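PDB 1WBA: albumin-1 from Psophocarpus tetragonolobus, which serves as a 2S seed storage protein and belongs to the leguminous Kunitz-type protease inhibitor family. Local coordinates for residues 21-26 against 163-168; 44-49 against 102-107; 93-98 against 110-115; 116-121 against 132-137; 140-145 against 158-163. One frame throughout, in Å; residues are numbered along the deposited sequence.

Interaction 1. Residues 21-26 against 163-168; sequences IVSFSD and DPLVVK
With chi1 at 174°, F24 turns its CG to the side opposite its own backbone N, and the benzyl group comes to lie alongside V166, both side chains pointing the same way. CB of F24 then rests 3.9 Å from CG1 of V166, while the bent end of K168 passes the ring with CE 4.1 Å from CD1 of F24. I21 contributes its CG2 branch, the one anti to N, which packs 3.7 Å from CG1 of V167. Between these groups V22 and K168 form an antiparallel hydrogen-bonded pair; N of K168 reaches O of V22 at 2.9 Å. Strand 17-23 is thereby joined to strand 166-171, the first and last strands of the Kunitz-type beta-trefoil. Past S23 the chain leaves the sheet, yet N of F24 still binds O of V166, and that oxygen also accepts a water proton at 2.7 Å. The same water donates to OG of S23 and accepts from N of S25. OG of S23 in turn gives its proton to OD1 of D26, 2.9 Å away, from above the carboxylate plane. A valine in place of S23 would probably leave the water without one of its acceptors and the D26 carboxylate less firmly oriented. D26 has further partners in N of A28 and, through OD2, a salt bridge to K48.

Interaction 2. Residues 44-49 against 102-107; sequences LSIVKS and QQLKLA
A lone backbone bridge between S45 and K105 ties strand 45-48 of the large antiparallel sheet to strand 103-106 of the small three-stranded one, deep in the beta-trefoil. The short strands run at 123° to each other, and their pairing is correspondingly brief. N of L106 binds O of L44 at 2.9 Å; N of I46 binds O of L104 at 3.2 Å. L104 O has a second donor in a water 2.8 Å away, which also donates to O of I46, bridging the two backbones beside the bonded pair.

On one side of the bridge K105 bends at its second torsion (chi2 -74°), doubling its chain back past O of L44, with CD 3.6 Å from that oxygen. NZ can then donate to OG of S45 at 2.9 Å. The main partner of both is E38, which forms a salt bridge with K105 through OE2 and a hydrogen bond with S45 through OE1; T35 also binds the serine hydroxyl. The carboxylate of E38 probably offsets much of the charge buried here. The ammonium end of K105 additionally makes a cation-pi contact with F97.

I46 points the alternate way, into carbon. Its CB lies 3.8 Å from CB of L104, and its CG1 passes CD2 of L106. W92 and L156 continue this apolar layer, in which a strand from each of two sheets contributes to one shared interior, as expected of a beta-trefoil core.

Interaction 3. Residues 93-98 against 110-115; sequences SVVDFQ and YPNQVK
O of V94 receives the N-H of V114 at 2.7 Å in a nearly straight bond (167°), and the CA-H of Q113 approaches the same oxygen. One step along, N of D96 binds O of N112 at 2.9 Å, with V95 CA also close to that acceptor. A water fills in at the other end, accepting from N of V94 and donating to O of V114 2.6 Å away.

The N112 amide reaches across to strand 92-97: ND2 makes a weak bond to O of D96, and OD1 sits 3.5 Å from CG1 of V95. Beyond it F97 and Y110 form a T-shaped pair, the edge of F97 toward the face of Y110, with centroids 5.2 Å apart and planes at 90°. F97 reaches there because its CG is anti to the backbone N (chi1 -152°), which brings CE1 within 3.5 Å of CE1 of Y110. The tyrosine hydroxyl is bound to E38.

Q113 stretches out along V95 and S93, its CG 3.8 Å from CG2 of V95 and its amide carbon beside OG of S93. Polar ends here are satisfied elsewhere: OE1 of Q113 by N of G108, OG of S93 by O of K105. A serine in place of Q113 would probably leave N of G108 without this acceptor and open a gap beside V95. Inverse gamma turns centred on D96 and N112 accompany this short pairing, in which the weakly bonded strand 113-114 lies at the edge, within this chain, of a three-stranded antiparallel sheet whose middle member is 92-97.

Interaction 4. Residues 116-121 against 132-137; sequences GAFTIQ and LLFCPV
Strands 116-121 and 132-136 run antiparallel as the arms of a beta hairpin, with A117-C135 and T119-L133 as hydrogen-bonded pairs and F118-F134 and I120-L132 as non-hydrogen-bonded pairs between and beside them. The straightest bond takes N of C135 to O of A117, 2.8 Å long at 173°. F134 puts its CG anti to the backbone N (chi1 177°), which swings the ring across to F118 and G116. The two rings meet edge to face, centroids 5.4 Å apart and planes at 61°. CD1 of F134 stands over the F118 ring toward its rim, 3.9 Å from CE1 of F118. The far end of the F134 ring lies against G116, CZ to CA 3.6 Å, where any CB would collide with that ring and with the opposite backbone. I120 and L132 continue this face side by side, CG1 of the first 3.7 Å from CD2 of the second.

Across the other face OG1 of T119 lies 3.6 Å from CB of L133, while its CG2 touches SG of C135, the sulfur bonded to C141. V94, W92 and I144 pack on the face that carries the rings. In the two hydrogen-bonded pairs the backbone N-H and C=O groups are spent on each other, which leaves the ring face to carbon.

Interaction 5. Residues 140-145 against 158-163; sequences PCKNIG and VSYQSD
K142 lays its extended chain over one face of the Y160 ring, CE standing 4.0 Å from the centroid and 23° off the normal in a CH-pi contact. NZ lies farther along, so any cation-pi attraction is weak at most. The pair sits at the open end of the beta hairpin formed by strands 142-148 and 154-159, next to the disulfide of C141 with C135. Y160 is further placed by the carbonyl of C141, whose O meets the ring edge in its plane, and by P140, with CD 3.5 Å from the phenol OH.

CB of K142 is pressed tightly on CG1 of V158 at 3.5 Å. On the same side of the sheet as V158, I144 runs alongside, CG1 to CG2 of the valine at 4.0 Å. The backbones pair through N143 and S159: N of S159 binds O of N143 at 3.0 Å, while the return bond from N of N143 is bent and weak. The N143 side chain turns the other way, with CG anti to the carbonyl carbon (chi1 -69°), and ND2 makes a weak bond to O of Y160.

Where the chain leaves the hairpin, S162 closes over G145. A CB on that glycine would strike O of D163 and CB of S162; as it stands, CA of G145 is 3.4 Å from O of D163. Nearby, OG of S159 and OG of S162 are hydrogen-bonded at 2.8 Å.

In the fold
Interaction 1 spans the longest loop, and the other four are nested within it; the segments of interactions 2 and 3 alternate along the chain. Interactions 4 and 5 are the most firmly joined: SG of C135 and SG of C141 are bonded, and O of F134 accepts from N of K142 at 2.8 Å. Interaction 5 shares D163 with interaction 1, while OD2 of D26 and NZ of K48, 2.6 Å apart, form a salt bridge from interaction 1 to interaction 2. S93 and K105 connect interactions 2 and 3, whose centres lie about 10 Å apart. V94, L104, F118, F134, I144 and V158 converge from four contacts on one apolar interior. Interactions 1 and 3 lie on opposite sides of the chain's centre.

Interaction 1. Residues 21-26 against 163-168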
# COMPACT_ATOMS: atom_id res chain seq x y z
N ILE A 21 -1.17 -1.13 -8.38
CA ILE A 21 -2.26 -1.48 -7.49
C ILE A 21 -3.46 -0.64 -7.93
O ILE A 21 -3.35 0.59 -8.04
CB ILE A 21 -1.90 -1.15 -6.03
CG1 ILE A 21 -0.66 -1.95 -5.60
CG2 ILE A 21 -3.09 -1.41 -5.12
CD1 ILE A 21 -0.07 -1.56 -4.24
N VAL A 22 -4.58 -1.30 -8.19
CA VAL A 22 -5.80 -0.61 -8.62
C VAL A 22 -7.00 -1.09 -7.80
O VAL A 22 -7.15 -2.28 -7.53
CB VAL A 22 -6.05 -0.86 -10.14
CG1 VAL A 22 -7.47 -0.50 -10.52
CG2 VAL A 22 -5.08 -0.02 -10.97
N SER A 23 -7.82 -0.14 -7.36
CA SER A 23 -9.01 -0.46 -6.59
C SER A 23 -9.97 -1.26 -7.49
O SER A 23 -10.28 -0.87 -8.63
CB SER A 23 -9.64 0.85 -6.10
OG SER A 23 -10.95 0.67 -5.64
N PHE A 24 -10.40 -2.41 -6.99
CA PHE A 24 -11.29 -3.31 -7.69
C PHE A 24 -12.64 -2.71 -8.09
O PHE A 24 -13.02 -2.73 -9.26
CB PHE A 24 -11.50 -4.56 -6.83
CG PHE A 24 -12.52 -5.51 -7.38
CD1 PHE A 24 -12.45 -5.94 -8.71
CD2 PHE A 24 -13.55 -5.98 -6.58
CE1 PHE A 24 -13.40 -6.81 -9.24
CE2 PHE A 24 -14.51 -6.86 -7.10
CZ PHE A 24 -14.43 -7.28 -8.43
N SER A 25 -13.36 -2.15 -7.13
CA SER A 25 -14.67 -1.61 -7.42
C SER A 25 -14.75 -0.42 -8.37
O SER A 25 -15.73 -0.30 -9.10
CB SER A 25 -15.39 -1.27 -6.13
OG SER A 25 -14.64 -0.33 -5.40
N ASP A 26 -13.74 0.45 -8.38
CA ASP A 26 -13.81 1.61 -9.26
C ASP A 26 -12.65 1.91 -10.19
O ASP A 26 -12.69 2.89 -10.91
CB ASP A 26 -14.13 2.87 -8.45
CG ASP A 26 -13.07 3.20 -7.41
OD1 ASP A 26 -11.92 2.71 -7.48
OD2 ASP A 26 -13.40 3.97 -6.50
N ASP A 163 -12.61 -0.86 6.80
CA ASP A 163 -13.21 -1.75 5.81
C ASP A 163 -12.06 -1.84 4.80
O ASP A 163 -11.63 -0.82 4.27
CB ASP A 163 -14.44 -1.07 5.21
CG ASP A 163 -15.13 -1.93 4.16
OD1 ASP A 163 -15.20 -3.17 4.34
OD2 ASP A 163 -15.62 -1.34 3.16
N PRO A 164 -11.51 -3.04 4.57
CA PRO A 164 -10.40 -3.24 3.63
C PRO A 164 -10.63 -2.72 2.23
O PRO A 164 -11.71 -2.89 1.66
CB PRO A 164 -10.25 -4.76 3.60
CG PRO A 164 -10.86 -5.22 4.90
CD PRO A 164 -12.04 -4.33 5.04
N LEU A 165 -9.62 -2.07 1.67
CA LEU A 165 -9.68 -1.58 0.30
C LEU A 165 -9.35 -2.84 -0.51
O LEU A 165 -8.32 -3.47 -0.27
CB LEU A 165 -8.59 -0.53 0.08
CG LEU A 165 -8.60 0.49 -1.07
CD1 LEU A 165 -7.16 0.90 -1.34
CD2 LEU A 165 -9.22 -0.05 -2.34
N VAL A 166 -10.22 -3.24 -1.42
CA VAL A 166 -9.97 -4.43 -2.23
C VAL A 166 -9.31 -3.96 -3.52
O VAL A 166 -9.83 -3.07 -4.22
CB VAL A 166 -11.27 -5.25 -2.53
CG1 VAL A 166 -10.96 -6.46 -3.41
CG2 VAL A 166 -11.90 -5.71 -1.23
N VAL A 167 -8.21 -4.60 -3.87
CA VAL A 167 -7.45 -4.21 -5.04
C VAL A 167 -7.07 -5.39 -5.94
O VAL A 167 -7.28 -6.55 -5.59
CB VAL A 167 -6.11 -3.52 -4.60
CG1 VAL A 167 -6.40 -2.33 -3.71
CG2 VAL A 167 -5.22 -4.52 -3.85
N LYS A 168 -6.52 -5.04 -7.09
CA LYS A 168 -6.00 -5.97 -8.08
C LYS A 168 -4.61 -5.45 -8.41
O LYS A 168 -4.36 -4.25 -8.32
CB LYS A 168 -6.85 -5.96 -9.35
CG LYS A 168 -8.00 -6.94 -9.38
CD LYS A 168 -8.69 -6.87 -10.72
CE LYS A 168 -9.65 -8.01 -10.92
NZ LYS A 168 -8.93 -9.31 -10.92
O HOH W 1 -12.21 -1.79 -4.40

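Interaction 2. Residues 44-49 against 102-107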
# COMPACT_ATOMS: atom_id res chain seq x y z
N LEU A 44 3.14 14.33 0.75
CA LEU A 44 3.63 13.23 1.59
C LEU A 44 2.59 12.18 1.89
O LEU A 44 2.92 11.16 2.50
CB LEU A 44 4.15 13.77 2.92
CG LEU A 44 5.19 14.88 2.87
CD1 LEU A 44 5.37 15.42 4.26
CD2 LEU A 44 6.50 14.36 2.31
N SER A 45 1.36 12.40 1.45
CA SER A 45 0.27 11.48 1.73
C SER A 45 -0.04 10.47 0.61
O SER A 45 -0.24 10.86 -0.54
CB SER A 45 -1.00 12.28 2.06
OG SER A 45 -0.73 13.14 3.14
N ILE A 46 -0.08 9.19 0.97
CA ILE A 46 -0.41 8.14 0.01
C ILE A 46 -1.93 7.99 0.06
O ILE A 46 -2.50 7.71 1.12
CB ILE A 46 0.29 6.81 0.36
CG1 ILE A 46 1.81 7.02 0.34
CG2 ILE A 46 -0.11 5.73 -0.65
CD1 ILE A 46 2.62 5.83 0.79
N VAL A 47 -2.59 8.19 -1.08
CA VAL A 47 -4.04 8.14 -1.14
C VAL A 47 -4.54 7.37 -2.35
O VAL A 47 -3.76 7.00 -3.23
CB VAL A 47 -4.62 9.60 -1.28
CG1 VAL A 47 -4.10 10.49 -0.17
CG2 VAL A 47 -4.25 10.22 -2.64
N LYS A 48 -5.84 7.11 -2.37
CA LYS A 48 -6.49 6.47 -3.52
C LYS A 48 -6.78 7.71 -4.37
O LYS A 48 -7.41 8.65 -3.89
CB LYS A 48 -7.80 5.82 -3.09
CG LYS A 48 -8.63 5.26 -4.22
CD LYS A 48 -9.63 4.27 -3.63
CE LYS A 48 -10.65 3.82 -4.63
NZ LYS A 48 -11.51 4.97 -4.94
N SER A 49 -6.29 7.72 -5.60
CA SER A 49 -6.44 8.88 -6.46
C SER A 49 -7.84 9.33 -6.81
O SER A 49 -8.72 8.52 -7.14
CB SER A 49 -5.66 8.69 -7.76
OG SER A 49 -5.51 9.93 -8.45
N GLN A 102 -3.23 6.30 12.53
CA GLN A 102 -2.24 5.68 11.64
C GLN A 102 -2.69 5.75 10.18
O GLN A 102 -3.80 5.33 9.84
CB GLN A 102 -1.97 4.24 12.05
CG GLN A 102 -1.52 4.14 13.50
CD GLN A 102 -1.00 2.78 13.92
OE1 GLN A 102 -0.53 2.62 15.04
NE2 GLN A 102 -1.06 1.80 13.02
N GLN A 103 -1.84 6.33 9.34
CA GLN A 103 -2.12 6.52 7.92
C GLN A 103 -0.85 6.34 7.14
O GLN A 103 0.24 6.41 7.71
CB GLN A 103 -2.60 7.95 7.66
CG GLN A 103 -3.53 8.47 8.69
CD GLN A 103 -4.13 9.79 8.29
OE1 GLN A 103 -3.42 10.69 7.85
NE2 GLN A 103 -5.44 9.91 8.43
N LEU A 104 -0.99 6.15 5.83
CA LEU A 104 0.18 5.96 4.98
C LEU A 104 0.81 7.28 4.52
O LEU A 104 0.13 8.16 3.99
CB LEU A 104 -0.15 5.09 3.76
CG LEU A 104 -0.73 3.69 3.99
CD1 LEU A 104 -0.58 2.88 2.72
CD2 LEU A 104 -0.02 3.01 5.11
N LYS A 105 2.12 7.38 4.71
CA LYS A 105 2.87 8.56 4.32
C LYS A 105 4.16 8.10 3.67
O LYS A 105 4.59 6.96 3.85
CB LYS A 105 3.25 9.38 5.57
CG LYS A 105 2.08 9.90 6.42
CD LYS A 105 1.36 11.05 5.74
CE LYS A 105 0.55 11.87 6.75
NZ LYS A 105 -0.26 12.90 6.04
N LEU A 106 4.78 9.00 2.91
CA LEU A 106 6.07 8.68 2.31
C LEU A 106 7.02 8.57 3.52
O LEU A 106 6.94 9.37 4.46
CB LEU A 106 6.54 9.79 1.37
CG LEU A 106 5.75 9.95 0.07
CD1 LEU A 106 6.51 10.89 -0.84
CD2 LEU A 106 5.54 8.60 -0.61
N ALA A 107 7.88 7.56 3.51
CA ALA A 107 8.81 7.32 4.60
C ALA A 107 9.93 8.34 4.68
O ALA A 107 10.31 8.93 3.67
CB ALA A 107 9.41 5.93 4.47
O HOH W 2 -2.60 8.79 3.70

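Interaction 3. Residues 93-98 against 110-115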
# COMPACT_ATOMS: atom_id res chain seq x y z
N SER A 93 5.13 4.02 4.29
CA SER A 93 5.33 3.88 5.72
C SER A 93 4.03 4.22 6.42
O SER A 93 3.14 4.80 5.82
CB SER A 93 6.44 4.82 6.22
OG SER A 93 6.03 6.18 6.28
N VAL A 94 3.91 3.80 7.68
CA VAL A 94 2.74 4.11 8.48
C VAL A 94 3.18 5.10 9.57
O VAL A 94 4.17 4.88 10.26
CB VAL A 94 2.17 2.84 9.11
CG1 VAL A 94 1.06 3.15 10.11
CG2 VAL A 94 1.64 1.93 8.00
N VAL A 95 2.47 6.21 9.67
CA VAL A 95 2.78 7.25 10.65
C VAL A 95 1.61 7.38 11.62
O VAL A 95 0.45 7.42 11.20
CB VAL A 95 3.04 8.60 9.92
CG1 VAL A 95 3.22 9.76 10.91
CG2 VAL A 95 4.27 8.47 9.00
N ASP A 96 1.90 7.37 12.92
CA ASP A 96 0.83 7.52 13.90
C ASP A 96 0.58 9.02 14.00
O ASP A 96 1.10 9.72 14.88
CB ASP A 96 1.22 6.92 15.25
CG ASP A 96 0.03 6.65 16.11
OD1 ASP A 96 -1.05 7.23 15.85
OD2 ASP A 96 0.15 5.84 17.05
N PHE A 97 -0.20 9.49 13.04
CA PHE A 97 -0.49 10.90 12.85
C PHE A 97 -1.48 11.53 13.80
O PHE A 97 -2.67 11.21 13.81
CB PHE A 97 -0.95 11.09 11.39
CG PHE A 97 -0.67 12.45 10.84
CD1 PHE A 97 0.59 12.76 10.35
CD2 PHE A 97 -1.67 13.41 10.80
CE1 PHE A 97 0.85 14.02 9.82
CE2 PHE A 97 -1.42 14.68 10.28
CZ PHE A 97 -0.16 14.98 9.78
N GLN A 98 -0.98 12.46 14.61
CA GLN A 98 -1.83 13.16 15.56
C GLN A 98 -2.61 14.26 14.83
O GLN A 98 -2.04 15.02 14.06
CB GLN A 98 -0.97 13.77 16.68
CG GLN A 98 -1.77 14.35 17.84
CD GLN A 98 -0.88 15.11 18.80
OE1 GLN A 98 -0.18 16.04 18.41
NE2 GLN A 98 -0.88 14.69 20.07
N TYR A 110 8.18 12.10 8.40
CA TYR A 110 7.60 12.26 9.73
C TYR A 110 8.37 11.43 10.71
O TYR A 110 8.78 10.30 10.40
CB TYR A 110 6.14 11.81 9.75
CG TYR A 110 5.26 12.77 9.01
CD1 TYR A 110 4.89 13.98 9.59
CD2 TYR A 110 4.78 12.47 7.73
CE1 TYR A 110 4.08 14.86 8.93
CE2 TYR A 110 3.97 13.36 7.05
CZ TYR A 110 3.62 14.55 7.66
OH TYR A 110 2.83 15.44 7.01
N PRO A 111 8.57 11.94 11.93
CA PRO A 111 9.33 11.16 12.91
C PRO A 111 8.54 10.01 13.54
O PRO A 111 9.13 8.99 13.91
CB PRO A 111 9.73 12.22 13.94
CG PRO A 111 8.56 13.17 13.92
CD PRO A 111 8.25 13.29 12.45
N ASN A 112 7.23 10.15 13.63
CA ASN A 112 6.36 9.14 14.26
C ASN A 112 5.92 7.94 13.40
O ASN A 112 4.73 7.61 13.33
CB ASN A 112 5.15 9.80 14.97
CG ASN A 112 4.52 10.96 14.17
OD1 ASN A 112 5.15 11.56 13.28
ND2 ASN A 112 3.28 11.31 14.51
N GLN A 113 6.89 7.27 12.78
CA GLN A 113 6.61 6.11 11.94
C GLN A 113 6.51 4.85 12.79
O GLN A 113 7.23 4.70 13.78
CB GLN A 113 7.70 5.92 10.88
CG GLN A 113 7.61 6.90 9.74
CD GLN A 113 8.76 6.79 8.75
OE1 GLN A 113 9.06 7.74 8.05
NE2 GLN A 113 9.40 5.62 8.68
N VAL A 114 5.63 3.95 12.38
CA VAL A 114 5.40 2.69 13.06
C VAL A 114 6.21 1.60 12.37
O VAL A 114 6.08 1.41 11.16
CB VAL A 114 3.91 2.33 12.99
CG1 VAL A 114 3.63 1.02 13.76
CG2 VAL A 114 3.07 3.49 13.53
N LYS A 115 7.04 0.88 13.12
CA LYS A 115 7.84 -0.19 12.53
C LYS A 115 6.93 -1.38 12.24
O LYS A 115 6.12 -1.77 13.08
CB LYS A 115 8.95 -0.60 13.49
CG LYS A 115 10.06 0.41 13.57
O HOH W 3 6.08 2.18 8.64

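Interaction 4. Residues 116-121 against 132-137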
# COMPACT_ATOMS: atom_id res chain seq x y z
N GLY A 116 7.05 -1.95 11.05
CA GLY A 116 6.23 -3.08 10.69
C GLY A 116 6.36 -3.30 9.21
O GLY A 116 7.14 -2.63 8.54
N ALA A 117 5.55 -4.21 8.68
CA ALA A 117 5.60 -4.55 7.26
C ALA A 117 4.19 -4.72 6.76
O ALA A 117 3.26 -4.84 7.55
CB ALA A 117 6.38 -5.87 7.05
N PHE A 118 4.04 -4.73 5.44
CA PHE A 118 2.75 -4.89 4.80
C PHE A 118 2.59 -6.34 4.41
O PHE A 118 3.60 -7.02 4.23
CB PHE A 118 2.68 -4.03 3.54
CG PHE A 118 2.70 -2.56 3.81
CD1 PHE A 118 1.53 -1.90 4.16
CD2 PHE A 118 3.88 -1.84 3.77
CE1 PHE A 118 1.54 -0.54 4.47
CE2 PHE A 118 3.90 -0.49 4.08
CZ PHE A 118 2.73 0.17 4.43
N THR A 119 1.36 -6.85 4.36
CA THR A 119 1.11 -8.23 3.89
C THR A 119 -0.12 -8.19 2.97
O THR A 119 -0.86 -7.20 2.95
CB THR A 119 0.86 -9.27 5.03
OG1 THR A 119 -0.34 -8.96 5.73
CG2 THR A 119 2.00 -9.30 6.01
N ILE A 120 -0.33 -9.26 2.22
CA ILE A 120 -1.45 -9.35 1.30
C ILE A 120 -2.26 -10.59 1.61
O ILE A 120 -1.68 -11.64 1.92
CB ILE A 120 -0.94 -9.50 -0.17
CG1 ILE A 120 -0.15 -8.26 -0.60
CG2 ILE A 120 -2.11 -9.76 -1.10
CD1 ILE A 120 0.67 -8.45 -1.88
N GLN A 121 -3.59 -10.48 1.54
CA GLN A 121 -4.49 -11.60 1.76
C GLN A 121 -5.60 -11.48 0.73
O GLN A 121 -5.80 -10.39 0.19
CB GLN A 121 -5.15 -11.54 3.13
CG GLN A 121 -4.30 -12.03 4.25
CD GLN A 121 -5.11 -12.22 5.50
OE1 GLN A 121 -6.31 -11.95 5.54
NE2 GLN A 121 -4.45 -12.65 6.55
N LEU A 132 -4.77 -5.27 1.54
CA LEU A 132 -3.45 -5.01 2.14
C LEU A 132 -3.60 -4.85 3.65
O LEU A 132 -4.58 -4.28 4.12
CB LEU A 132 -2.83 -3.75 1.52
CG LEU A 132 -2.61 -3.74 0.01
CD1 LEU A 132 -2.05 -2.39 -0.43
CD2 LEU A 132 -1.67 -4.85 -0.40
N LEU A 133 -2.65 -5.39 4.40
CA LEU A 133 -2.71 -5.26 5.85
C LEU A 133 -1.37 -4.69 6.29
O LEU A 133 -0.40 -4.70 5.54
CB LEU A 133 -2.94 -6.63 6.51
CG LEU A 133 -4.24 -7.38 6.16
CD1 LEU A 133 -3.96 -8.49 5.20
CD2 LEU A 133 -4.90 -7.91 7.38
N PHE A 134 -1.35 -4.12 7.48
CA PHE A 134 -0.11 -3.61 8.03
C PHE A 134 0.09 -4.36 9.33
O PHE A 134 -0.80 -4.40 10.19
CB PHE A 134 -0.13 -2.10 8.28
CG PHE A 134 1.13 -1.60 8.91
CD1 PHE A 134 2.30 -1.53 8.17
CD2 PHE A 134 1.16 -1.23 10.25
CE1 PHE A 134 3.50 -1.11 8.76
CE2 PHE A 134 2.35 -0.81 10.85
CZ PHE A 134 3.52 -0.76 10.10
N CYS A 135 1.26 -4.95 9.47
CA CYS A 135 1.57 -5.74 10.65
C CYS A 135 2.72 -5.11 11.39
O CYS A 135 3.87 -5.28 11.02
CB CYS A 135 1.94 -7.17 10.22
SG CYS A 135 0.60 -8.05 9.32
N PRO A 136 2.41 -4.34 12.43
CA PRO A 136 3.47 -3.69 13.21
C PRO A 136 4.25 -4.75 13.95
O PRO A 136 3.74 -5.85 14.18
CB PRO A 136 2.71 -2.78 14.16
CG PRO A 136 1.37 -3.42 14.27
CD PRO A 136 1.08 -3.91 12.89
N VAL A 137 5.50 -4.44 14.28
CA VAL A 137 6.32 -5.39 15.01
C VAL A 137 5.74 -5.61 16.40
O VAL A 137 5.42 -4.65 17.12
CB VAL A 137 7.78 -4.92 15.11
CG1 VAL A 137 8.57 -5.89 15.97
CG2 VAL A 137 8.39 -4.87 13.73

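Interaction 5. Residues 140-145 against 158-163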
# COMPACT_ATOMS: atom_id res chain seq x y z
N PRO A 140 -0.81 -7.33 16.57
CA PRO A 140 -1.67 -7.96 15.56
C PRO A 140 -1.75 -7.04 14.33
O PRO A 140 -1.56 -5.83 14.42
CB PRO A 140 -3.02 -8.06 16.26
CG PRO A 140 -2.66 -8.11 17.72
CD PRO A 140 -1.56 -7.08 17.81
N CYS A 141 -2.09 -7.62 13.19
CA CYS A 141 -2.19 -6.87 11.94
C CYS A 141 -3.47 -6.07 11.84
O CYS A 141 -4.52 -6.47 12.37
CB CYS A 141 -2.08 -7.83 10.76
SG CYS A 141 -0.56 -8.83 10.79
N LYS A 142 -3.40 -4.96 11.11
CA LYS A 142 -4.54 -4.07 10.92
C LYS A 142 -4.86 -3.95 9.45
O LYS A 142 -3.97 -4.10 8.59
CB LYS A 142 -4.20 -2.70 11.48
CG LYS A 142 -3.73 -2.75 12.90
CD LYS A 142 -3.34 -1.41 13.45
CE LYS A 142 -3.08 -1.55 14.94
NZ LYS A 142 -2.74 -0.27 15.58
N ASN A 143 -6.11 -3.65 9.16
CA ASN A 143 -6.55 -3.49 7.78
C ASN A 143 -6.18 -2.12 7.25
O ASN A 143 -6.00 -1.17 8.03
CB ASN A 143 -8.06 -3.60 7.70
CG ASN A 143 -8.55 -4.98 7.98
OD1 ASN A 143 -8.11 -5.94 7.35
ND2 ASN A 143 -9.45 -5.09 8.93
N ILE A 144 -6.06 -2.04 5.94
CA ILE A 144 -5.79 -0.76 5.30
C ILE A 144 -7.06 -0.40 4.54
O ILE A 144 -7.53 -1.16 3.69
CB ILE A 144 -4.56 -0.83 4.35
CG1 ILE A 144 -3.30 -1.12 5.19
CG2 ILE A 144 -4.42 0.50 3.57
CD1 ILE A 144 -2.07 -1.44 4.38
N GLY A 145 -7.65 0.74 4.90
CA GLY A 145 -8.87 1.18 4.26
C GLY A 145 -8.77 2.63 3.84
O GLY A 145 -7.70 3.24 3.90
N VAL A 158 -4.88 3.00 8.51
CA VAL A 158 -4.65 1.68 9.07
C VAL A 158 -5.36 1.51 10.41
O VAL A 158 -5.12 2.27 11.35
CB VAL A 158 -3.12 1.45 9.27
CG1 VAL A 158 -2.83 0.06 9.84
CG2 VAL A 158 -2.38 1.63 7.96
N SER A 159 -6.25 0.53 10.49
CA SER A 159 -6.93 0.24 11.74
C SER A 159 -7.58 -1.13 11.68
O SER A 159 -7.79 -1.70 10.60
CB SER A 159 -7.96 1.32 12.10
OG SER A 159 -9.20 1.12 11.48
N TYR A 160 -7.83 -1.68 12.87
CA TYR A 160 -8.48 -2.99 13.01
C TYR A 160 -9.88 -2.93 12.41
O TYR A 160 -10.38 -3.90 11.85
CB TYR A 160 -8.63 -3.33 14.50
CG TYR A 160 -7.35 -3.60 15.25
CD1 TYR A 160 -6.39 -4.48 14.72
CD2 TYR A 160 -7.10 -3.03 16.50
CE1 TYR A 160 -5.23 -4.77 15.42
CE2 TYR A 160 -5.94 -3.32 17.21
CZ TYR A 160 -5.01 -4.20 16.66
OH TYR A 160 -3.85 -4.50 17.34
N GLN A 161 -10.48 -1.76 12.50
CA GLN A 161 -11.85 -1.56 12.05
C GLN A 161 -12.06 -1.00 10.65
O GLN A 161 -13.20 -0.84 10.21
CB GLN A 161 -12.60 -0.74 13.11
N SER A 162 -10.97 -0.74 9.93
CA SER A 162 -11.11 -0.21 8.57
C SER A 162 -11.68 -1.27 7.65
O SER A 162 -11.31 -2.44 7.74
CB SER A 162 -9.76 0.25 8.01
OG SER A 162 -9.27 1.39 8.69
N ASP A 163 -12.61 -0.86 6.80
CA ASP A 163 -13.21 -1.75 5.81
C ASP A 163 -12.06 -1.84 4.80
O ASP A 163 -11.63 -0.82 4.27
CB ASP A 163 -14.44 -1.07 5.21
CG ASP A 163 -15.13 -1.93 4.16
OD1 ASP A 163 -15.20 -3.17 4.34
OD2 ASP A 163 -15.62 -1.34 3.16
O HOH W 4 -4.67 2.08 14.20